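Local coordinates for protein gluconate kinase (Lactobacillus acidophilus, PDB 3LL3) that binds ATP and d-xylulose and probably phosphorylates a sugar or sugar acid such as xylulose or gluconate, at residues Arg370-Ala384 with Phe403-Phe417. Residues are numbered along the deposited sequence; the frame is centred on the assembly and turned at random.
Sequences RAVIEGIIFNLYDAA and FLKSDFVRQLCANIF. With ATP (adenosine-5'-triphosphate), chain C.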
ATOM      1  N   ARG A 370       2.191   9.137   9.648  1.00 25.53           N
ATOM      2  CA  ARG A 370       2.027   8.447  10.910  1.00 25.51           C
ATOM      3  C   ARG A 370       1.933   6.937  10.726  1.00 23.64           C
ATOM      4  O   ARG A 370       2.431   6.185  11.553  1.00 22.26           O
ATOM      5  CB  ARG A 370       0.827   8.966  11.713  1.00 22.74           C
ATOM      6  CG  ARG A 370       0.893   8.439  13.125  1.00 26.34           C
ATOM      7  CD  ARG A 370      -0.412   8.422  13.860  1.00 26.07           C
ATOM      8  NE  ARG A 370      -0.521   9.563  14.726  1.00 33.03           N
ATOM      9  CZ  ARG A 370      -0.490   9.530  16.055  1.00 31.94           C
ATOM     10  NH1 ARG A 370      -0.380   8.396  16.727  1.00 30.49           N
ATOM     11  NH2 ARG A 370      -0.597  10.658  16.703  1.00 28.32           N
ATOM     12  N   ALA A 371       1.280   6.499   9.655  1.00 23.59           N
ATOM     13  CA  ALA A 371       1.171   5.073   9.375  1.00 22.84           C
ATOM     14  C   ALA A 371       2.548   4.454   9.228  1.00 22.20           C
ATOM     15  O   ALA A 371       2.745   3.308   9.615  1.00 22.03           O
ATOM     16  CB  ALA A 371       0.329   4.803   8.104  1.00 22.32           C
ATOM     17  N   VAL A 372       3.489   5.198   8.649  1.00 20.32           N
ATOM     18  CA  VAL A 372       4.849   4.688   8.486  1.00 20.47           C
ATOM     19  C   VAL A 372       5.457   4.424   9.866  1.00 22.77           C
ATOM     20  O   VAL A 372       5.984   3.340  10.132  1.00 19.67           O
ATOM     21  CB  VAL A 372       5.756   5.665   7.707  1.00 22.37           C
ATOM     22  CG1 VAL A 372       7.229   5.256   7.849  1.00 22.07           C
ATOM     23  CG2 VAL A 372       5.335   5.753   6.221  1.00 20.68           C
ATOM     24  N   ILE A 373       5.345   5.413  10.753  1.00 21.71           N
ATOM     25  CA  ILE A 373       5.921   5.288  12.091  1.00 21.74           C
ATOM     26  C   ILE A 373       5.248   4.162  12.852  1.00 20.76           C
ATOM     27  O   ILE A 373       5.917   3.358  13.502  1.00 22.30           O
ATOM     28  CB  ILE A 373       5.808   6.601  12.895  1.00 20.85           C
ATOM     29  CG1 ILE A 373       6.704   7.664  12.268  1.00 21.63           C
ATOM     30  CG2 ILE A 373       6.264   6.370  14.339  1.00 22.79           C
ATOM     31  CD1 ILE A 373       6.333   9.098  12.647  1.00 26.98           C
ATOM     32  N   GLU A 374       3.924   4.110  12.787  1.00 20.34           N
ATOM     33  CA  GLU A 374       3.184   3.043  13.434  1.00 21.49           C
ATOM     34  C   GLU A 374       3.509   1.652  12.874  1.00 22.59           C
ATOM     35  O   GLU A 374       3.588   0.684  13.642  1.00 19.71           O
ATOM     36  CB  GLU A 374       1.684   3.297  13.370  1.00 23.49           C
ATOM     37  CG  GLU A 374       1.226   4.449  14.278  1.00 25.70           C
ATOM     38  CD  GLU A 374      -0.216   4.867  14.054  1.00 26.86           C
ATOM     39  OE1 GLU A 374      -0.852   4.377  13.084  1.00 25.64           O
ATOM     40  OE2 GLU A 374      -0.711   5.706  14.851  1.00 26.66           O
ATOM     41  N   GLY A 375       3.678   1.561  11.551  1.00 19.66           N
ATOM     42  CA  GLY A 375       4.013   0.302  10.911  1.00 20.42           C
ATOM     43  C   GLY A 375       5.388  -0.190  11.337  1.00 21.26           C
ATOM     44  O   GLY A 375       5.583  -1.384  11.615  1.00 21.33           O
ATOM     45  N   ILE A 376       6.352   0.730  11.375  1.00 20.87           N
ATOM     46  CA  ILE A 376       7.696   0.394  11.810  1.00 21.74           C
ATOM     47  C   ILE A 376       7.624  -0.240  13.206  1.00 22.23           C
ATOM     48  O   ILE A 376       8.175  -1.307  13.439  1.00 21.67           O
ATOM     49  CB  ILE A 376       8.613   1.629  11.807  1.00 23.27           C
ATOM     50  CG1 ILE A 376       9.051   1.953  10.379  1.00 22.86           C
ATOM     51  CG2 ILE A 376       9.864   1.382  12.660  1.00 22.00           C
ATOM     52  CD1 ILE A 376       9.649   3.322  10.218  1.00 21.38           C
ATOM     53  N   ILE A 377       6.877   0.392  14.100  1.00 20.64           N
ATOM     54  CA  ILE A 377       6.746  -0.079  15.484  1.00 22.38           C
ATOM     55  C   ILE A 377       5.918  -1.359  15.589  1.00 22.72           C
ATOM     56  O   ILE A 377       6.227  -2.238  16.397  1.00 21.89           O
ATOM     57  CB  ILE A 377       6.101   1.026  16.363  1.00 19.47           C
ATOM     58  CG1 ILE A 377       6.973   2.280  16.337  1.00 21.07           C
ATOM     59  CG2 ILE A 377       5.911   0.541  17.813  1.00 20.81           C
ATOM     60  CD1 ILE A 377       6.399   3.431  17.203  1.00 21.33           C
ATOM     61  N   PHE A 378       4.841  -1.445  14.802  1.00 20.27           N
ATOM     62  CA  PHE A 378       4.020  -2.654  14.762  1.00 20.23           C
ATOM     63  C   PHE A 378       4.883  -3.871  14.369  1.00 22.59           C
ATOM     64  O   PHE A 378       4.739  -4.964  14.915  1.00 21.94           O
ATOM     65  CB  PHE A 378       2.866  -2.511  13.753  1.00 21.66           C
ATOM     66  CG  PHE A 378       1.599  -1.903  14.318  1.00 22.69           C
ATOM     67  CD1 PHE A 378       1.148  -2.241  15.587  1.00 22.02           C
ATOM     68  CD2 PHE A 378       0.835  -1.039  13.543  1.00 21.68           C
ATOM     69  CE1 PHE A 378      -0.027  -1.710  16.089  1.00 23.98           C
ATOM     70  CE2 PHE A 378      -0.351  -0.505  14.029  1.00 25.49           C
ATOM     71  CZ  PHE A 378      -0.785  -0.839  15.304  1.00 27.01           C
ATOM     72  N   ASN A 379       5.769  -3.674  13.402  1.00 20.85           N
ATOM     73  CA  ASN A 379       6.623  -4.757  12.917  1.00 21.58           C
ATOM     74  C   ASN A 379       7.515  -5.260  14.072  1.00 21.56           C
ATOM     75  O   ASN A 379       7.651  -6.460  14.290  1.00 19.62           O
ATOM     76  CB  ASN A 379       7.461  -4.235  11.748  1.00 21.46           C
ATOM     77  CG  ASN A 379       8.367  -5.294  11.132  1.00 21.53           C
ATOM     78  OD1 ASN A 379       9.537  -5.021  10.850  1.00 23.01           O
ATOM     79  ND2 ASN A 379       7.834  -6.485  10.905  1.00 19.03           N
ATOM     80  N   LEU A 380       8.088  -4.316  14.808  1.00 19.74           N
ATOM     81  CA  LEU A 380       8.893  -4.622  15.992  1.00 24.38           C
ATOM     82  C   LEU A 380       8.067  -5.311  17.073  1.00 24.02           C
ATOM     83  O   LEU A 380       8.564  -6.183  17.784  1.00 25.20           O
ATOM     84  CB  LEU A 380       9.524  -3.342  16.552  1.00 22.72           C
ATOM     85  CG  LEU A 380      10.680  -2.748  15.733  1.00 24.39           C
ATOM     86  CD1 LEU A 380      10.847  -1.246  16.020  1.00 25.55           C
ATOM     87  CD2 LEU A 380      11.977  -3.494  15.952  1.00 22.75           C
ATOM     88  N   TYR A 381       6.809  -4.907  17.214  1.00 22.59           N
ATOM     89  CA  TYR A 381       5.952  -5.515  18.222  1.00 23.20           C
ATOM     90  C   TYR A 381       5.569  -6.913  17.794  1.00 25.19           C
ATOM     91  O   TYR A 381       5.359  -7.795  18.625  1.00 24.77           O
ATOM     92  CB  TYR A 381       4.706  -4.670  18.443  1.00 24.44           C
ATOM     93  CG  TYR A 381       3.726  -5.257  19.424  1.00 25.91           C
ATOM     94  CD1 TYR A 381       4.056  -5.412  20.771  1.00 25.77           C
ATOM     95  CD2 TYR A 381       2.467  -5.638  19.014  1.00 24.63           C
ATOM     96  CE1 TYR A 381       3.142  -5.942  21.672  1.00 27.88           C
ATOM     97  CE2 TYR A 381       1.550  -6.160  19.896  1.00 28.67           C
ATOM     98  CZ  TYR A 381       1.883  -6.308  21.227  1.00 31.19           C
ATOM     99  OH  TYR A 381       0.942  -6.819  22.100  1.00 33.27           O
ATOM    100  N   ASP A 382       5.468  -7.097  16.482  1.00 23.28           N
ATOM    101  CA  ASP A 382       5.208  -8.401  15.871  1.00 24.07           C
ATOM    102  C   ASP A 382       6.366  -9.357  16.238  1.00 25.93           C
ATOM    103  O   ASP A 382       6.147 -10.494  16.680  1.00 26.53           O
ATOM    104  CB  ASP A 382       5.099  -8.198  14.347  1.00 24.20           C
ATOM    105  CG  ASP A 382       4.664  -9.454  13.589  1.00 28.31           C
ATOM    106  OD1 ASP A 382       4.457 -10.507  14.216  1.00 27.74           O
ATOM    107  OD2 ASP A 382       4.506  -9.373  12.350  1.00 25.41           O
ATOM    108  N   ALA A 383       7.597  -8.886  16.069  1.00 21.51           N
ATOM    109  CA  ALA A 383       8.769  -9.697  16.415  1.00 26.21           C
ATOM    110  C   ALA A 383       8.824  -9.940  17.923  1.00 26.50           C
ATOM    111  O   ALA A 383       9.003 -11.062  18.361  1.00 25.84           O
ATOM    112  CB  ALA A 383      10.059  -9.055  15.921  1.00 21.76           C
ATOM    113  N   ALA A 384       8.645  -8.889  18.714  1.00 23.54           N
ATOM    114  CA  ALA A 384       8.607  -9.034  20.174  1.00 25.42           C
ATOM    115  C   ALA A 384       7.571 -10.068  20.639  1.00 27.24           C
ATOM    116  O   ALA A 384       7.832 -10.867  21.530  1.00 29.16           O
ATOM    117  CB  ALA A 384       8.341  -7.687  20.834  1.00 23.84           C
ATOM    118  N   PHE A 403      16.087   6.021  16.332  1.00 25.35           N
ATOM    119  CA  PHE A 403      14.688   6.094  15.899  1.00 26.28           C
ATOM    120  C   PHE A 403      13.791   6.449  17.077  1.00 25.59           C
ATOM    121  O   PHE A 403      12.718   7.014  16.898  1.00 26.16           O
ATOM    122  CB  PHE A 403      14.228   4.777  15.252  1.00 24.79           C
ATOM    123  CG  PHE A 403      12.788   4.784  14.825  1.00 25.59           C
ATOM    124  CD1 PHE A 403      12.355   5.634  13.809  1.00 24.34           C
ATOM    125  CD2 PHE A 403      11.862   3.945  15.437  1.00 23.45           C
ATOM    126  CE1 PHE A 403      11.027   5.638  13.404  1.00 24.80           C
ATOM    127  CE2 PHE A 403      10.512   3.951  15.042  1.00 24.16           C
ATOM    128  CZ  PHE A 403      10.102   4.797  14.024  1.00 25.23           C
ATOM    129  N   LEU A 404      14.254   6.104  18.275  1.00 26.80           N
ATOM    130  CA  LEU A 404      13.532   6.349  19.516  1.00 26.82           C
ATOM    131  C   LEU A 404      13.977   7.637  20.205  1.00 27.35           C
ATOM    132  O   LEU A 404      13.823   7.767  21.408  1.00 28.66           O
ATOM    133  CB  LEU A 404      13.744   5.193  20.493  1.00 24.79           C
ATOM    134  CG  LEU A 404      13.437   3.822  19.911  1.00 28.15           C
ATOM    135  CD1 LEU A 404      13.680   2.739  20.952  1.00 25.75           C
ATOM    136  CD2 LEU A 404      12.013   3.759  19.329  1.00 24.82           C
ATOM    137  N   LYS A 405      14.512   8.584  19.447  1.00 27.45           N
ATOM    138  CA  LYS A 405      14.962   9.844  20.013  1.00 29.31           C
ATOM    139  C   LYS A 405      13.819  10.646  20.605  1.00 31.69           C
ATOM    140  O   LYS A 405      13.939  11.167  21.693  1.00 27.33           O
ATOM    141  CB  LYS A 405      15.675  10.708  18.971  1.00 31.45           C
ATOM    142  CG  LYS A 405      16.354  11.930  19.596  1.00 35.78           C
ATOM    143  CD  LYS A 405      16.628  13.031  18.578  1.00 42.25           C
ATOM    144  CE  LYS A 405      17.645  12.596  17.545  1.00 44.41           C
ATOM    145  NZ  LYS A 405      18.839  11.917  18.168  1.00 48.00           N
ATOM    146  N   SER A 406      12.713  10.745  19.873  1.00 28.29           N
ATOM    147  CA  SER A 406      11.636  11.647  20.240  1.00 28.72           C
ATOM    148  C   SER A 406      10.724  11.063  21.308  1.00 28.54           C
ATOM    149  O   SER A 406      10.509   9.859  21.363  1.00 24.19           O
ATOM    150  CB  SER A 406      10.795  11.973  19.010  1.00 27.19           C
ATOM    151  OG  SER A 406      10.046  10.827  18.654  1.00 25.88           O
ATOM    152  N   ASP A 407      10.177  11.934  22.149  1.00 25.91           N
ATOM    153  CA  ASP A 407       9.111  11.548  23.062  1.00 26.56           C
ATOM    154  C   ASP A 407       7.912  10.923  22.352  1.00 24.95           C
ATOM    155  O   ASP A 407       7.234  10.062  22.898  1.00 25.01           O
ATOM    156  CB  ASP A 407       8.609  12.772  23.841  1.00 27.67           C
ATOM    157  CG  ASP A 407       9.527  13.151  24.961  1.00 32.36           C
ATOM    158  OD1 ASP A 407      10.520  12.424  25.202  1.00 29.83           O
ATOM    159  OD2 ASP A 407       9.247  14.176  25.600  1.00 34.88           O
ATOM    160  N   PHE A 408       7.602  11.409  21.161  1.00 25.57           N
ATOM    161  CA  PHE A 408       6.449  10.902  20.442  1.00 24.57           C
ATOM    162  C   PHE A 408       6.640   9.393  20.125  1.00 25.48           C
ATOM    163  O   PHE A 408       5.766   8.553  20.378  1.00 24.02           O
ATOM    164  CB  PHE A 408       6.232  11.716  19.164  1.00 27.27           C
ATOM    165  CG  PHE A 408       5.208  11.118  18.233  1.00 28.55           C
ATOM    166  CD1 PHE A 408       3.893  10.972  18.635  1.00 31.09           C
ATOM    167  CD2 PHE A 408       5.564  10.706  16.958  1.00 28.82           C
ATOM    168  CE1 PHE A 408       2.942  10.403  17.779  1.00 29.83           C
ATOM    169  CE2 PHE A 408       4.624  10.152  16.090  1.00 28.45           C
ATOM    170  CZ  PHE A 408       3.312   9.994  16.502  1.00 27.30           C
ATOM    171  N   VAL A 409       7.795   9.056  19.586  1.00 22.15           N
ATOM    172  CA  VAL A 409       8.053   7.650  19.247  1.00 26.48           C
ATOM    173  C   VAL A 409       8.187   6.789  20.505  1.00 23.78           C
ATOM    174  O   VAL A 409       7.699   5.673  20.553  1.00 22.85           O
ATOM    175  CB  VAL A 409       9.270   7.501  18.324  1.00 24.84           C
ATOM    176  CG1 VAL A 409       9.650   6.006  18.105  1.00 25.18           C
ATOM    177  CG2 VAL A 409       8.973   8.176  16.986  1.00 23.55           C
ATOM    178  N   ARG A 410       8.824   7.322  21.538  1.00 25.11           N
ATOM    179  CA  ARG A 410       8.937   6.581  22.787  1.00 23.31           C
ATOM    180  C   ARG A 410       7.563   6.230  23.320  1.00 24.56           C
ATOM    181  O   ARG A 410       7.306   5.087  23.698  1.00 23.72           O
ATOM    182  CB  ARG A 410       9.741   7.382  23.812  1.00 25.33           C
ATOM    183  CG  ARG A 410      11.214   7.461  23.462  1.00 24.57           C
ATOM    184  CD  ARG A 410      11.931   8.535  24.247  1.00 27.37           C
ATOM    185  NE  ARG A 410      13.361   8.527  23.954  1.00 27.46           N
ATOM    186  CZ  ARG A 410      14.256   9.263  24.607  1.00 32.69           C
ATOM    187  NH1 ARG A 410      13.854  10.080  25.581  1.00 32.84           N
ATOM    188  NH2 ARG A 410      15.544   9.189  24.292  1.00 32.76           N
ATOM    189  N   GLN A 411       6.667   7.215  23.327  1.00 22.46           N
ATOM    190  CA  GLN A 411       5.330   7.005  23.860  1.00 25.78           C
ATOM    191  C   GLN A 411       4.515   6.075  22.986  1.00 23.62           C
ATOM    192  O   GLN A 411       3.719   5.252  23.471  1.00 23.13           O
ATOM    193  CB  GLN A 411       4.592   8.352  24.022  1.00 26.48           C
ATOM    194  CG  GLN A 411       3.247   8.203  24.705  1.00 26.82           C
ATOM    195  CD  GLN A 411       3.392   7.709  26.138  1.00 28.48           C
ATOM    196  OE1 GLN A 411       2.735   6.750  26.552  1.00 30.59           O
ATOM    197  NE2 GLN A 411       4.271   8.349  26.892  1.00 27.83           N
ATOM    198  N   LEU A 412       4.701   6.219  21.679  1.00 24.19           N
ATOM    199  CA  LEU A 412       4.015   5.351  20.731  1.00 25.78           C
ATOM    200  C   LEU A 412       4.413   3.886  20.967  1.00 23.14           C
ATOM    201  O   LEU A 412       3.576   2.978  20.923  1.00 21.39           O
ATOM    202  CB  LEU A 412       4.372   5.774  19.308  1.00 26.47           C
ATOM    203  CG  LEU A 412       3.185   5.888  18.377  1.00 31.88           C
ATOM    204  CD1 LEU A 412       3.573   6.568  17.086  1.00 33.04           C
ATOM    205  CD2 LEU A 412       2.686   4.501  18.111  1.00 30.00           C
ATOM    206  N   CYS A 413       5.696   3.658  21.223  1.00 22.52           N
ATOM    207  CA  CYS A 413       6.165   2.293  21.524  1.00 23.24           C
ATOM    208  C   CYS A 413       5.481   1.776  22.771  1.00 21.29           C
ATOM    209  O   CYS A 413       5.006   0.646  22.810  1.00 23.37           O
ATOM    210  CB  CYS A 413       7.680   2.267  21.747  1.00 22.04           C
ATOM    211  SG  CYS A 413       8.655   2.399  20.224  1.00 24.60           S
ATOM    212  N   ALA A 414       5.455   2.611  23.804  1.00 22.37           N
ATOM    213  CA  ALA A 414       4.774   2.266  25.050  1.00 23.70           C
ATOM    214  C   ALA A 414       3.314   1.888  24.786  1.00 23.96           C
ATOM    215  O   ALA A 414       2.815   0.896  25.317  1.00 22.80           O
ATOM    216  CB  ALA A 414       4.838   3.442  26.021  1.00 23.18           C
ATOM    217  N   ASN A 415       2.632   2.709  23.987  1.00 21.88           N
ATOM    218  CA  ASN A 415       1.229   2.477  23.665  1.00 23.44           C
ATOM    219  C   ASN A 415       0.954   1.205  22.837  1.00 25.35           C
ATOM    220  O   ASN A 415      -0.053   0.526  23.058  1.00 24.93           O
ATOM    221  CB  ASN A 415       0.653   3.707  22.965  1.00 25.04           C
ATOM    222  CG  ASN A 415       0.620   4.929  23.873  1.00 25.74           C
ATOM    223  OD1 ASN A 415       0.820   4.816  25.080  1.00 26.07           O
ATOM    224  ND2 ASN A 415       0.371   6.098  23.295  1.00 23.45           N
ATOM    225  N   ILE A 416       1.844   0.904  21.887  1.00 23.90           N
ATOM    226  CA  ILE A 416       1.730  -0.300  21.062  1.00 24.17           C
ATOM    227  C   ILE A 416       2.158  -1.566  21.804  1.00 24.61           C
ATOM    228  O   ILE A 416       1.434  -2.566  21.787  1.00 26.86           O
ATOM    229  CB  ILE A 416       2.517  -0.149  19.747  1.00 23.41           C
ATOM    230  CG1 ILE A 416       1.775   0.821  18.818  1.00 25.03           C
ATOM    231  CG2 ILE A 416       2.730  -1.503  19.077  1.00 23.64           C
ATOM    232  CD1 ILE A 416       2.573   1.218  17.594  1.00 24.36           C
ATOM    233  N   PHE A 417       3.318  -1.534  22.450  1.00 22.58           N
ATOM    234  CA  PHE A 417       3.773  -2.667  23.261  1.00 24.31           C
ATOM    235  C   PHE A 417       2.923  -2.848  24.529  1.00 25.64           C
ATOM    236  O   PHE A 417       2.817  -3.951  25.059  1.00 26.87           O
ATOM    237  CB  PHE A 417       5.260  -2.523  23.642  1.00 24.03           C
ATOM    238  CG  PHE A 417       6.231  -2.864  22.524  1.00 24.18           C
ATOM    239  CD1 PHE A 417       7.078  -3.955  22.635  1.00 24.53           C
ATOM    240  CD2 PHE A 417       6.306  -2.080  21.379  1.00 25.49           C
ATOM    241  CE1 PHE A 417       7.990  -4.274  21.608  1.00 27.42           C
ATOM    242  CE2 PHE A 417       7.204  -2.377  20.359  1.00 23.46           C
ATOM    243  CZ  PHE A 417       8.045  -3.489  20.465  1.00 26.16           C
TER
HETATM  244  PG  ATP C1760      25.193   3.387  15.471  1.00 65.57           P
HETATM  245  O1G ATP C1760      25.380   4.936  14.897  1.00 56.62           O
HETATM  246  O2G ATP C1760      25.263   3.380  17.130  1.00 54.67           O
HETATM  247  O3G ATP C1760      26.221   2.523  14.895  1.00 63.04           O
HETATM  248  PB  ATP C1760      22.859   3.542  13.817  1.00 44.19           P
HETATM  249  O1B ATP C1760      21.509   2.626  13.608  1.00 40.99           O
HETATM  250  O2B ATP C1760      23.639   3.651  12.591  1.00 45.61           O
HETATM  251  O3B ATP C1760      23.712   2.802  15.034  1.00 51.75           O
HETATM  252  PA  ATP C1760      21.232   5.599  15.178  1.00 34.09           P
HETATM  253  O1A ATP C1760      20.864   4.699  16.498  1.00 31.64           O
HETATM  254  O2A ATP C1760      21.519   6.987  15.515  1.00 38.60           O
HETATM  255  O3A ATP C1760      22.536   5.101  14.287  1.00 41.16           O
HETATM  256  O5' ATP C1760      19.891   5.581  14.225  1.00 33.57           O
HETATM  257  C5' ATP C1760      19.989   6.116  12.927  1.00 33.08           C
HETATM  258  C4' ATP C1760      18.593   6.401  12.428  1.00 31.19           C
HETATM  259  O4' ATP C1760      17.791   7.327  13.144  1.00 31.75           O
HETATM  260  C3' ATP C1760      18.308   6.622  10.912  1.00 30.05           C
HETATM  261  O3' ATP C1760      17.946   5.471  10.207  1.00 30.97           O
HETATM  262  C2' ATP C1760      17.329   7.852  10.881  1.00 30.08           C
HETATM  263  O2' ATP C1760      16.397   7.788   9.837  1.00 34.10           O
HETATM  264  C1' ATP C1760      16.785   7.800  12.291  1.00 33.56           C
HETATM  265  N9  ATP C1760      16.434   9.103  12.837  1.00 34.01           N
HETATM  266  C8  ATP C1760      17.195  10.214  12.893  1.00 34.49           C
HETATM  267  N7  ATP C1760      16.451  11.179  13.628  1.00 33.98           N
HETATM  268  C5  ATP C1760      15.228  10.586  14.019  1.00 31.51           C
HETATM  269  C6  ATP C1760      14.128  11.068  14.766  1.00 31.96           C
HETATM  270  N6  ATP C1760      14.172  12.419  15.312  1.00 31.99           N
HETATM  271  N1  ATP C1760      13.077  10.276  15.004  1.00 29.13           N
HETATM  272  C2  ATP C1760      13.040   8.986  14.526  1.00 28.71           C
HETATM  273  N3  ATP C1760      14.121   8.523  13.795  1.00 28.43           N
HETATM  274  C4  ATP C1760      15.193   9.328  13.553  1.00 30.21           C
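Ile377 and Ile416 interlock as knobs, each set into a hole of four residues on the other helix. Ile377 sits among Val409, Leu412, Cys413 and Ile416. With CG1 of Ile377 anti to the carbonyl carbon (chi1 -60°), its two branches part: Ile377 CD1 reaches the CB of Leu412 at 3.7 Å, while Ile377 CG2 is pressed to 3.4 Å from the CD1 of Ile416, closer than two methyl groups normally sit. Ile416 fills the hole of Glu374, Ile377, Phe378 and Tyr381, its CD1 lying over one face of the Phe378 ring. Phe417 is the third large contributor. The edge of Tyr381 meets its face in a T-shaped stack, and the CB of Tyr381 adds a CH-pi contact over that face; Ala384 CB touches Phe417 CE1 at 3.5 Å. The helices, crossing at -46° with axes 10.0 Å apart, belong to the C-terminal actin-like ATPase domain of the FGGY kinase and pack beside its mixed sheet, where Leu380 rests on strand 254-259. Next to the nucleotide, Phe403 gives its ring edge to Ile377 CG1, and Phe403 CE2 lies 3.6 Å from Ile376 CG2. Ile376 and Ile377 thus back a ring that lines the ATP pocket, Phe403 CD1 standing 3.4 Å from ATP N3. Near the start of helix 407-417, the edge of Phe408 stands over the face of the Arg370 guanidinium, planes 83° apart. Arg370 NH1 also salt-bridges Glu374 OE2 at 3.3 Å, an oxygen that Tyr471 and Gly330 bind as well.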